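Local coordinates for putative sugar binding protein (PDB 3KEZ) that probably binds sugars as a calcium-containing outer-membrane protein of the SusD family, most likely in nutrient uptake by a gut Bacteroides, at residues A[32-37]-A[86-91]; A[28-33]-A[120-125]. All blocks are in the same frame, centred on the assembly; numbering follows the deposited sequence. Where two conformers were deposited one is given.

Contact 1 of 2, residues A[32-37]-A[86-91]; sequences STMQSS and YSIIQN
I88 reaches from helix 80-96 against the C-terminal part of helix 20-34, where T33 and M34 receive different parts of its CG1 branch. The methyl CG2 of T33 lies 3.8 Å from I88 CG1, and the two side chains slide past one another in opposite directions. With I88 CG1 beside its backbone N (chi1 -70°) and the chain extended beyond it, CD1 continues to M34, the selenomethionine, where it meets CG at 3.7 Å. These two side chains cross at about a right angle, the M34 chain bending farther out at its third torsion. The contact is helix-helix packing in the alpha-helical part of a SusD-like fold, and helix 109-134 packs against the same two side chains, M125 on M34 and I122 on I88. Toward its more open side the chemistry turns polar. T33 OG1, 3.0 Å from G29 O one turn back, binds a water at 2.9 Å; that water is 3.1 Å from S87 OG and bridges the two helices. N91 ND2 gives it a weak third bond and donates to S87 O at 3.0 Å from above the carbonyl plane, while the backbone N of N91 approaches that oxygen from the other face.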
ATOM      1  N   SER A  32       7.493 -14.416  -3.822  1.00 13.78           N
ATOM      2  CA  SER A  32       7.022 -15.400  -2.837  0.50 14.92           C
ATOM      3  C   SER A  32       7.126 -14.816  -1.416  1.00 16.48           C
ATOM      4  O   SER A  32       6.197 -14.968  -0.598  1.00 14.66           O
ATOM      5  CB  SER A  32       7.790 -16.723  -2.969  0.50 15.47           C
ATOM      6  OG  SER A  32       7.518 -17.577  -1.876  0.50 14.16           O
ATOM      7  N   THR A  33       8.229 -14.115  -1.141  1.00 13.79           N
ATOM      8  CA  THR A  33       8.395 -13.390   0.135  1.00 13.69           C
ATOM      9  C   THR A  33       7.319 -12.318   0.360  1.00 14.58           C
ATOM     10  O   THR A  33       6.751 -12.210   1.461  1.00 10.68           O
ATOM     11  CB  THR A  33       9.830 -12.761   0.243  1.00 14.36           C
ATOM     12  OG1 THR A  33      10.806 -13.804   0.092  1.00 14.93           O
ATOM     13  CG2 THR A  33      10.047 -12.016   1.575  1.00 14.33           C
HETATM   14  N   MSE A  34       7.029 -11.546  -0.685  1.00  9.96           N
HETATM   15  CA  MSE A  34       6.007 -10.506  -0.614  1.00 11.57           C
HETATM   16  C   MSE A  34       4.628 -11.056  -0.330  1.00 11.70           C
HETATM   17  O   MSE A  34       3.802 -10.331   0.217  1.00 10.90           O
HETATM   18  CB  MSE A  34       5.940  -9.724  -1.945  1.00 12.13           C
HETATM   19  CG  MSE A  34       7.216  -8.961  -2.236  1.00 13.24           C
HETATM   20 SE   MSE A  34       7.276  -8.134  -3.949  0.75  3.07          SE
HETATM   21  CE  MSE A  34       6.119  -6.729  -3.535  1.00 12.30           C
ATOM     22  N   GLN A  35       4.358 -12.296  -0.776  1.00 11.43           N
ATOM     23  CA  GLN A  35       3.089 -13.000  -0.520  1.00 12.77           C
ATOM     24  C   GLN A  35       2.805 -13.371   0.933  1.00 12.76           C
ATOM     25  O   GLN A  35       1.656 -13.692   1.265  1.00 13.27           O
ATOM     26  CB  GLN A  35       2.990 -14.295  -1.358  1.00 15.27           C
ATOM     27  CG  GLN A  35       2.592 -14.024  -2.767  1.00 16.96           C
ATOM     28  CD  GLN A  35       3.031 -15.087  -3.716  1.00 27.97           C
ATOM     29  OE1 GLN A  35       3.085 -16.287  -3.362  1.00 25.55           O
ATOM     30  NE2 GLN A  35       3.325 -14.667  -4.961  1.00 29.72           N
ATOM     31  N   SER A  36       3.816 -13.337   1.793  1.00 12.28           N
ATOM     32  CA  SER A  36       3.625 -13.732   3.198  1.00 11.21           C
ATOM     33  C   SER A  36       2.594 -12.858   3.880  1.00 10.71           C
ATOM     34  O   SER A  36       2.502 -11.661   3.597  1.00 10.37           O
ATOM     35  CB  SER A  36       4.973 -13.602   3.969  1.00  9.96           C
ATOM     36  OG  SER A  36       4.819 -13.826   5.356  1.00 12.46           O
ATOM     37  N   SER A  37       1.858 -13.426   4.827  1.00  9.41           N
ATOM     38  CA  SER A  37       0.959 -12.626   5.649  1.00  9.28           C
ATOM     39  C   SER A  37       1.748 -11.640   6.543  1.00 12.00           C
ATOM     40  O   SER A  37       1.199 -10.671   7.038  1.00 11.18           O
ATOM     41  CB  SER A  37       0.036 -13.510   6.483  1.00  9.18           C
ATOM     42  OG  SER A  37       0.809 -14.284   7.390  1.00 11.97           O
ATOM     43  N   TYR A  86      13.804  -5.817   4.325  1.00 11.67           N
ATOM     44  CA  TYR A  86      15.229  -5.840   4.082  1.00 10.55           C
ATOM     45  C   TYR A  86      15.642  -7.110   3.347  1.00 12.64           C
ATOM     46  O   TYR A  86      16.574  -7.090   2.527  1.00 10.28           O
ATOM     47  CB  TYR A  86      16.050  -5.626   5.371  1.00  8.89           C
ATOM     48  CG  TYR A  86      16.261  -4.138   5.621  1.00 12.19           C
ATOM     49  CD1 TYR A  86      16.979  -3.335   4.705  1.00 10.18           C
ATOM     50  CD2 TYR A  86      15.671  -3.512   6.720  1.00 18.49           C
ATOM     51  CE1 TYR A  86      17.122  -1.989   4.900  1.00  7.46           C
ATOM     52  CE2 TYR A  86      15.811  -2.163   6.934  1.00 13.28           C
ATOM     53  CZ  TYR A  86      16.525  -1.397   6.028  1.00 10.59           C
ATOM     54  OH  TYR A  86      16.679  -0.069   6.284  1.00 10.21           O
ATOM     55  N   SER A  87      14.955  -8.217   3.616  1.00 13.36           N
ATOM     56  CA  SER A  87      15.141  -9.436   2.810  1.00 10.58           C
ATOM     57  C   SER A  87      14.872  -9.207   1.323  1.00 11.60           C
ATOM     58  O   SER A  87      15.691  -9.557   0.460  1.00 11.18           O
ATOM     59  CB  SER A  87      14.218 -10.530   3.324  1.00 13.49           C
ATOM     60  OG  SER A  87      14.382 -11.699   2.573  1.00 16.50           O
ATOM     61  N   ILE A  88      13.710  -8.632   1.028  1.00  9.38           N
ATOM     62  CA  ILE A  88      13.325  -8.240  -0.304  1.00 11.21           C
ATOM     63  C   ILE A  88      14.379  -7.305  -0.962  1.00 10.05           C
ATOM     64  O   ILE A  88      14.873  -7.561  -2.084  1.00 10.95           O
ATOM     65  CB  ILE A  88      11.910  -7.568  -0.280  1.00  9.09           C
ATOM     66  CG1 ILE A  88      10.830  -8.598   0.028  1.00 13.02           C
ATOM     67  CG2 ILE A  88      11.657  -6.805  -1.591  1.00  6.92           C
ATOM     68  CD1 ILE A  88       9.539  -7.979   0.522  1.00 14.36           C
ATOM     69  N   ILE A  89      14.729  -6.233  -0.268  1.00  9.50           N
ATOM     70  CA  ILE A  89      15.791  -5.316  -0.763  1.00  9.59           C
ATOM     71  C   ILE A  89      17.124  -6.052  -1.046  1.00  5.95           C
ATOM     72  O   ILE A  89      17.754  -5.827  -2.072  1.00  9.89           O
ATOM     73  CB  ILE A  89      16.048  -4.114   0.248  1.00  9.24           C
ATOM     74  CG1 ILE A  89      14.799  -3.217   0.316  1.00  7.87           C
ATOM     75  CG2 ILE A  89      17.362  -3.403  -0.127  1.00 10.31           C
ATOM     76  CD1 ILE A  89      14.789  -2.111   1.466  1.00  7.07           C
ATOM     77  N   GLN A  90      17.557  -6.928  -0.150  1.00  9.19           N
ATOM     78  CA  GLN A  90      18.812  -7.682  -0.412  1.00  9.65           C
ATOM     79  C   GLN A  90      18.758  -8.457  -1.729  1.00  9.95           C
ATOM     80  O   GLN A  90      19.721  -8.470  -2.473  1.00  8.23           O
ATOM     81  CB  GLN A  90      19.144  -8.673   0.711  1.00 11.43           C
ATOM     82  CG  GLN A  90      19.769  -8.098   1.928  1.00 19.14           C
ATOM     83  CD  GLN A  90      21.171  -7.584   1.685  1.00 18.69           C
ATOM     84  OE1 GLN A  90      22.118  -8.361   1.526  1.00 21.76           O
ATOM     85  NE2 GLN A  90      21.313  -6.277   1.673  1.00  9.71           N
ATOM     86  N   ASN A  91      17.629  -9.115  -2.020  1.00 12.02           N
ATOM     87  CA  ASN A  91      17.511  -9.871  -3.284  1.00 10.27           C
ATOM     88  C   ASN A  91      17.361  -8.992  -4.527  1.00  8.25           C
ATOM     89  O   ASN A  91      17.802  -9.369  -5.647  1.00  9.44           O
ATOM     90  CB  ASN A  91      16.393 -10.918  -3.155  1.00 11.05           C
ATOM     91  CG  ASN A  91      16.820 -12.086  -2.262  1.00 14.72           C
ATOM     92  OD1 ASN A  91      17.630 -12.903  -2.668  1.00 11.97           O
ATOM     93  ND2 ASN A  91      16.336 -12.114  -1.029  1.00 21.33           N
TER
HETATM   94  O   HOH W   1      13.110 -12.038  -0.192  1.00 17.80           O

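Contact 2 of 2, residues A[28-33]-A[120-125]; sequences NGIYST and LAIRGM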
ATOM      1  N   ASN A  28      11.258 -14.549  -8.533  1.00 14.94           N
ATOM      2  CA  ASN A  28      10.230 -15.437  -8.040  1.00 15.67           C
ATOM      3  C   ASN A  28      10.310 -15.580  -6.529  1.00 13.52           C
ATOM      4  O   ASN A  28       9.281 -15.536  -5.857  1.00 12.36           O
ATOM      5  CB  ASN A  28      10.320 -16.811  -8.719  1.00 18.67           C
ATOM      6  CG  ASN A  28      10.022 -16.754 -10.216  1.00 16.69           C
ATOM      7  OD1 ASN A  28       9.306 -15.880 -10.683  1.00 28.08           O
ATOM      8  ND2 ASN A  28      10.574 -17.698 -10.968  1.00 32.33           N
ATOM      9  N   GLY A  29      11.524 -15.731  -5.998  1.00 10.12           N
ATOM     10  CA  GLY A  29      11.727 -15.732  -4.555  1.00 13.95           C
ATOM     11  C   GLY A  29      11.231 -14.456  -3.897  1.00 15.25           C
ATOM     12  O   GLY A  29      10.598 -14.505  -2.839  1.00 12.23           O
ATOM     13  N   ILE A  30      11.505 -13.308  -4.534  1.00 13.37           N
ATOM     14  CA  ILE A  30      11.084 -12.010  -3.987  1.00 11.54           C
ATOM     15  C   ILE A  30       9.534 -11.964  -3.890  1.00 11.24           C
ATOM     16  O   ILE A  30       8.992 -11.696  -2.854  1.00 12.78           O
ATOM     17  CB  ILE A  30      11.652 -10.822  -4.828  1.00 11.79           C
ATOM     18  CG1 ILE A  30      13.164 -10.659  -4.581  1.00 14.37           C
ATOM     19  CG2 ILE A  30      10.917  -9.545  -4.524  1.00  6.58           C
ATOM     20  CD1 ILE A  30      13.951 -10.035  -5.766  1.00 12.78           C
ATOM     21  N   TYR A  31       8.848 -12.317  -4.972  1.00 13.56           N
ATOM     22  CA  TYR A  31       7.399 -12.269  -5.006  1.00 13.45           C
ATOM     23  C   TYR A  31       6.854 -13.257  -3.980  1.00 12.66           C
ATOM     24  O   TYR A  31       5.908 -12.944  -3.275  1.00 10.05           O
ATOM     25  CB  TYR A  31       6.869 -12.577  -6.420  1.00 13.67           C
ATOM     26  CG  TYR A  31       7.019 -11.398  -7.373  1.00 12.89           C
ATOM     27  CD1 TYR A  31       6.305 -10.203  -7.170  1.00 14.22           C
ATOM     28  CD2 TYR A  31       7.850 -11.478  -8.477  1.00 11.09           C
ATOM     29  CE1 TYR A  31       6.428  -9.121  -8.040  1.00 11.17           C
ATOM     30  CE2 TYR A  31       7.987 -10.380  -9.380  1.00 13.82           C
ATOM     31  CZ  TYR A  31       7.279  -9.203  -9.132  1.00 12.16           C
ATOM     32  OH  TYR A  31       7.409  -8.133  -9.991  1.00 10.86           O
ATOM     33  N   SER A  32       7.493 -14.416  -3.822  1.00 13.78           N
ATOM     34  CA  SER A  32       7.022 -15.400  -2.837  0.50 14.92           C
ATOM     35  C   SER A  32       7.126 -14.816  -1.416  1.00 16.48           C
ATOM     36  O   SER A  32       6.197 -14.968  -0.598  1.00 14.66           O
ATOM     37  CB  SER A  32       7.790 -16.723  -2.969  0.50 15.47           C
ATOM     38  OG  SER A  32       7.518 -17.577  -1.876  0.50 14.16           O
ATOM     39  N   THR A  33       8.229 -14.115  -1.141  1.00 13.79           N
ATOM     40  CA  THR A  33       8.395 -13.390   0.135  1.00 13.69           C
ATOM     41  C   THR A  33       7.319 -12.318   0.360  1.00 14.58           C
ATOM     42  O   THR A  33       6.751 -12.210   1.461  1.00 10.68           O
ATOM     43  CB  THR A  33       9.830 -12.761   0.243  1.00 14.36           C
ATOM     44  OG1 THR A  33      10.806 -13.804   0.092  1.00 14.93           O
ATOM     45  CG2 THR A  33      10.047 -12.016   1.575  1.00 14.33           C
ATOM     46  N   LEU A 120      14.111  -2.863  -9.492  1.00  8.78           N
ATOM     47  CA  LEU A 120      14.138  -1.449  -9.127  1.00  8.51           C
ATOM     48  C   LEU A 120      12.811  -0.984  -8.490  1.00  9.66           C
ATOM     49  O   LEU A 120      12.832  -0.347  -7.453  1.00  8.58           O
ATOM     50  CB  LEU A 120      14.451  -0.577 -10.347  1.00  6.89           C
ATOM     51  CG  LEU A 120      15.931  -0.580 -10.749  1.00  7.71           C
ATOM     52  CD1 LEU A 120      16.141  -0.027 -12.147  1.00 13.55           C
ATOM     53  CD2 LEU A 120      16.730   0.225  -9.705  1.00 10.61           C
ATOM     54  N   ALA A 121      11.676  -1.297  -9.120  1.00  8.51           N
ATOM     55  CA  ALA A 121      10.383  -0.926  -8.568  1.00 10.31           C
ATOM     56  C   ALA A 121      10.132  -1.516  -7.186  1.00 10.08           C
ATOM     57  O   ALA A 121       9.700  -0.823  -6.269  1.00 11.02           O
ATOM     58  CB  ALA A 121       9.251  -1.300  -9.557  1.00 11.19           C
ATOM     59  N   ILE A 122      10.456  -2.794  -7.023  1.00  9.10           N
ATOM     60  CA  ILE A 122      10.319  -3.496  -5.780  1.00 10.60           C
ATOM     61  C   ILE A 122      11.226  -2.894  -4.708  1.00 12.46           C
ATOM     62  O   ILE A 122      10.777  -2.664  -3.624  1.00  9.67           O
ATOM     63  CB  ILE A 122      10.554  -5.013  -5.952  1.00 10.80           C
ATOM     64  CG1 ILE A 122       9.386  -5.599  -6.751  1.00 10.94           C
ATOM     65  CG2 ILE A 122      10.585  -5.759  -4.619  1.00  7.92           C
ATOM     66  CD1 ILE A 122       9.618  -7.014  -7.317  1.00 10.13           C
ATOM     67  N   ARG A 123      12.479  -2.587  -5.029  1.00 11.49           N
ATOM     68  CA  ARG A 123      13.359  -1.956  -4.046  1.00  8.85           C
ATOM     69  C   ARG A 123      12.816  -0.603  -3.591  1.00 10.39           C
ATOM     70  O   ARG A 123      12.907  -0.278  -2.415  1.00  9.24           O
ATOM     71  CB  ARG A 123      14.797  -1.810  -4.554  1.00  8.07           C
ATOM     72  CG  ARG A 123      15.786  -1.393  -3.449  1.00  7.41           C
ATOM     73  CD  ARG A 123      17.224  -1.561  -3.931  1.00 13.27           C
ATOM     74  NE  ARG A 123      17.554  -0.593  -4.976  1.00  8.88           N
ATOM     75  CZ  ARG A 123      18.716  -0.521  -5.632  1.00  6.72           C
ATOM     76  NH1 ARG A 123      19.705  -1.374  -5.359  1.00  8.01           N
ATOM     77  NH2 ARG A 123      18.889   0.431  -6.548  1.00  9.08           N
ATOM     78  N   GLY A 124      12.291   0.188  -4.536  1.00 11.63           N
ATOM     79  CA  GLY A 124      11.680   1.477  -4.217  1.00 12.37           C
ATOM     80  C   GLY A 124      10.459   1.330  -3.312  1.00 11.42           C
ATOM     81  O   GLY A 124      10.310   2.067  -2.337  1.00 13.92           O
HETATM   82  N   MSE A 125       9.578   0.386  -3.662  1.00 11.60           N
HETATM   83  CA  MSE A 125       8.425   0.055  -2.848  1.00 10.44           C
HETATM   84  C   MSE A 125       8.832  -0.341  -1.455  1.00  9.82           C
HETATM   85  O   MSE A 125       8.251   0.130  -0.461  1.00  9.41           O
HETATM   86  CB  MSE A 125       7.614  -1.069  -3.496  1.00  8.96           C
HETATM   87  CG  MSE A 125       6.381  -1.446  -2.726  1.00 11.75           C
HETATM   88 SE   MSE A 125       5.589  -3.038  -3.549  0.75 11.66          SE
HETATM   89  CE  MSE A 125       5.381  -2.374  -5.376  1.00 16.33           C
TER
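I122 lays its two methyl ends against adjacent residues of helix 20-34, CG2 meeting I30 and CD1 lying between I30 and the phenol of Y31. The closer approach to I30 is methyl to methyl, I122 CG2 to I30 CG2 at 3.8 Å, and I122 CD1 comes to 4.0 Å from the same I30 CG2. With CG1 beside the backbone N in both isoleucines (chi1 -73° in I30, -69° in I122), the CG2 methyls, anti to it, are the ones that meet, and the two side chains cross at a slant. On Y31 the touching atoms are at the phenol end: I122 CD1 is 3.7 Å from CZ and 3.6 Å from OH, with CE1 a little farther, and arrives obliquely to the ring. The first bond of the Y31 side chain runs neither toward nor away from helix 109-134, and the length of the phenol brings the hydroxyl there. OH is hydrogen-bonded to Q118 OE1 of that helix and to V193 N of a loop, so a buried polar atom is satisfied by two partners while the aromatic carbon beside it packs on a methyl. These bonds fix where the outer end of the ring lies. The three residues form a small buried patch, apolar but for the phenol hydroxyl, between two helices of the N-terminal SusD-like region, a TPR-clan family. Around it, helix 80-96 closes one flank, with N91 on I30 and both I88 and C92 on I122; K192, in a loop, touches Y31; and helix 166-183 packs behind helix 109-134 on L120 and A121.

In the fold
Both contacts draw on helix 20-34: contact 1 joins its C-terminal part to helix 80-96, contact 2 the turn before it to helix 109-134, the next long helix in the chain. Their centres are 6 Å apart, and they merge where I88 CG2 meets I122 CG2 at 3.4 Å and where M34 CE touches M125 SE at 3.7 Å, making one continuous three-helix core. Contact 2 lies wholly inside, and its polar atom is satisfied by protein groups. Contact 1 is only partly buried: its apolar half faces that core, whereas its outer half relies on a water between hydroxyls.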